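Local coordinates for protein RNA-directed RNA polymerase (PDB 3ZED) that probably copies the viral RNA genome as an RNA-dependent RNA polymerase, joining ribonucleoside triphosphates into new strands, at residues Phe303-Arg308 with Arg319-Ala324. Numbering follows the deposited sequence.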
loop_
_atom_site.group_PDB
_atom_site.type_symbol
_atom_site.label_atom_id
_atom_site.label_comp_id
_atom_site.label_asym_id
_atom_site.label_seq_id
_atom_site.Cartn_x
_atom_site.Cartn_y
_atom_site.Cartn_z
ATOM N N PHE B 303 -7.900 -11.564 6.339
ATOM C CA PHE B 303 -9.079 -10.725 6.252
ATOM C C PHE B 303 -9.646 -10.701 4.825
ATOM O O PHE B 303 -8.902 -10.406 3.890
ATOM C CB PHE B 303 -8.699 -9.303 6.719
ATOM C CG PHE B 303 -9.845 -8.352 6.937
ATOM C CD1 PHE B 303 -10.311 -7.548 5.899
ATOM C CD2 PHE B 303 -10.406 -8.194 8.200
ATOM C CE1 PHE B 303 -11.374 -6.656 6.102
ATOM C CE2 PHE B 303 -11.456 -7.296 8.406
ATOM C CZ PHE B 303 -11.933 -6.534 7.356
ATOM N N PRO B 304 -10.961 -10.977 4.622
ATOM C CA PRO B 304 -11.528 -10.889 3.252
ATOM C C PRO B 304 -11.733 -9.426 2.857
ATOM O O PRO B 304 -12.391 -8.678 3.584
ATOM C CB PRO B 304 -12.850 -11.651 3.369
ATOM C CG PRO B 304 -13.260 -11.493 4.803
ATOM C CD PRO B 304 -11.994 -11.348 5.618
ATOM N N LYS B 305 -11.124 -8.990 1.753
ATOM C CA LYS B 305 -11.217 -7.586 1.333
ATOM C C LYS B 305 -12.597 -7.258 0.722
ATOM O O LYS B 305 -13.081 -8.002 -0.139
ATOM C CB LYS B 305 -10.103 -7.272 0.318
ATOM C CG LYS B 305 -9.871 -5.799 0.074
ATOM C CD LYS B 305 -8.633 -5.578 -0.785
ATOM C CE LYS B 305 -8.230 -4.117 -0.819
ATOM N NZ LYS B 305 -9.128 -3.323 -1.694
ATOM N N GLY B 306 -13.194 -6.148 1.170
ATOM C CA GLY B 306 -14.460 -5.639 0.640
ATOM C C GLY B 306 -14.211 -5.022 -0.721
ATOM O O GLY B 306 -13.393 -4.112 -0.847
ATOM N N GLU B 307 -14.827 -5.572 -1.763
ATOM C CA GLU B 307 -14.642 -5.108 -3.142
ATOM C C GLU B 307 -15.860 -5.370 -3.997
ATOM O O GLU B 307 -16.761 -6.096 -3.581
ATOM C CB GLU B 307 -13.441 -5.829 -3.771
ATOM C CG GLU B 307 -12.212 -4.959 -3.763
ATOM C CD GLU B 307 -10.922 -5.664 -4.087
ATOM O OE1 GLU B 307 -10.966 -6.810 -4.590
ATOM O OE2 GLU B 307 -9.858 -5.046 -3.860
ATOM N N ARG B 308 -15.861 -4.817 -5.213
ATOM C CA ARG B 308 -16.922 -5.034 -6.174
ATOM C C ARG B 308 -16.472 -6.226 -7.015
ATOM O O ARG B 308 -15.742 -6.092 -8.004
ATOM C CB ARG B 308 -17.255 -3.742 -6.960
ATOM C CG ARG B 308 -18.003 -2.747 -6.046
ATOM C CD ARG B 308 -18.119 -1.293 -6.475
ATOM N NE ARG B 308 -16.968 -0.514 -6.054
ATOM C CZ ARG B 308 -16.969 0.495 -5.192
ATOM N NH1 ARG B 308 -18.096 0.902 -4.635
ATOM N NH2 ARG B 308 -15.846 1.107 -4.887
ATOM N N ARG B 319 -10.222 -11.269 -2.629
ATOM C CA ARG B 319 -8.880 -10.771 -2.331
ATOM C C ARG B 319 -8.678 -10.754 -0.806
ATOM O O ARG B 319 -9.634 -10.558 -0.036
ATOM C CB ARG B 319 -8.625 -9.394 -2.971
ATOM C CG ARG B 319 -8.625 -9.459 -4.501
ATOM C CD ARG B 319 -7.544 -8.610 -5.134
ATOM N NE ARG B 319 -7.900 -7.195 -5.213
ATOM C CZ ARG B 319 -7.066 -6.199 -4.931
ATOM N NH1 ARG B 319 -5.825 -6.455 -4.529
ATOM N NH2 ARG B 319 -7.469 -4.938 -5.036
ATOM N N ASN B 320 -7.446 -11.026 -0.387
ATOM C CA ASN B 320 -7.116 -11.113 1.035
ATOM C C ASN B 320 -6.259 -9.984 1.533
ATOM O O ASN B 320 -5.297 -9.602 0.873
ATOM C CB ASN B 320 -6.397 -12.432 1.320
ATOM C CG ASN B 320 -7.260 -13.645 1.091
ATOM O OD1 ASN B 320 -8.390 -13.708 1.542
ATOM N ND2 ASN B 320 -6.740 -14.646 0.401
ATOM N N ILE B 321 -6.583 -9.485 2.736
ATOM C CA ILE B 321 -5.754 -8.519 3.444
ATOM C C ILE B 321 -4.994 -9.331 4.506
ATOM O O ILE B 321 -5.621 -9.971 5.359
ATOM C CB ILE B 321 -6.541 -7.327 4.057
ATOM C CG1 ILE B 321 -7.278 -6.468 2.982
ATOM C CG2 ILE B 321 -5.659 -6.488 5.018
ATOM C CD1 ILE B 321 -6.720 -5.050 2.610
ATOM N N TRP B 322 -3.664 -9.349 4.423
ATOM C CA TRP B 322 -2.818 -10.025 5.404
ATOM C C TRP B 322 -2.695 -9.037 6.559
ATOM O O TRP B 322 -1.970 -8.037 6.469
ATOM C CB TRP B 322 -1.484 -10.381 4.768
ATOM C CG TRP B 322 -0.629 -11.326 5.561
ATOM C CD1 TRP B 322 -0.559 -12.682 5.416
ATOM C CD2 TRP B 322 0.376 -10.970 6.529
ATOM N NE1 TRP B 322 0.420 -13.196 6.242
ATOM C CE2 TRP B 322 1.001 -12.170 6.943
ATOM C CE3 TRP B 322 0.808 -9.748 7.091
ATOM C CZ2 TRP B 322 2.033 -12.187 7.893
ATOM C CZ3 TRP B 322 1.828 -9.764 8.024
ATOM C CH2 TRP B 322 2.427 -10.973 8.425
ATOM N N SER B 323 -3.516 -9.243 7.593
ATOM C CA SER B 323 -3.590 -8.272 8.654
ATOM C C SER B 323 -2.504 -8.533 9.709
ATOM O O SER B 323 -2.644 -9.378 10.597
ATOM C CB SER B 323 -4.998 -8.232 9.234
ATOM O OG SER B 323 -5.147 -7.090 10.057
ATOM N N ALA B 324 -1.402 -7.777 9.574
ATOM C CA ALA B 324 -0.208 -7.845 10.413
ATOM C C ALA B 324 -0.501 -7.546 11.860
ATOM O O ALA B 324 -1.214 -6.575 12.154
ATOM C CB ALA B 324 0.846 -6.847 9.917
#
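Strands 299-310 and 320-323 run antiparallel as the two arms of a beta hairpin, with Phe-303 opposite Ile-321 and Pro-304 opposite Asn-320. Phe-303 and Ile-321 form the hydrogen-bonded pair: Phe-303 N reaches Ile-321 O at 2.9 Å, and Ile-321 N returns an almost straight bond of 2.7 Å to Phe-303 O. Lys-305 N bonds to Arg-319 O at 2.8 Å, just outside the regular bridge pairs. Phe-303 meets Ile-321 through its CB, 4.0 Å from Ile-321 CB, while its ring, with CG anti to the backbone N (chi1 -169°), is carried off the pair and touches Tyr-106. The lysine chain is extended as far as CE and lays its methylenes across Ile-321, Lys-305 CE lying 3.9 Å from Ile-321 CD1. A bend at chi4 (-75°) brings Lys-305 NZ to Glu-307 OE2 at 2.9 Å, on the anti side and out of the carboxylate plane. Glu-307 OE2 also forms a 2.7 Å salt bridge with Arg-319 NH2, while the syn lone pair of Glu-307 OE1 accepts a longer, bent bond from Arg-319 NE; carboxylate and guanidinium planes lie 29° apart. One carboxylate thus joins two cationic side chains running alongside. Helix 164-179 packs on the Pro-304 and Asn-320 face, its Gln-167 binding Asn-320 OD1. The backbone pairing is that of an antiparallel beta hairpin, with a salt-bridge network at one end, within the polymerase's palm-family region.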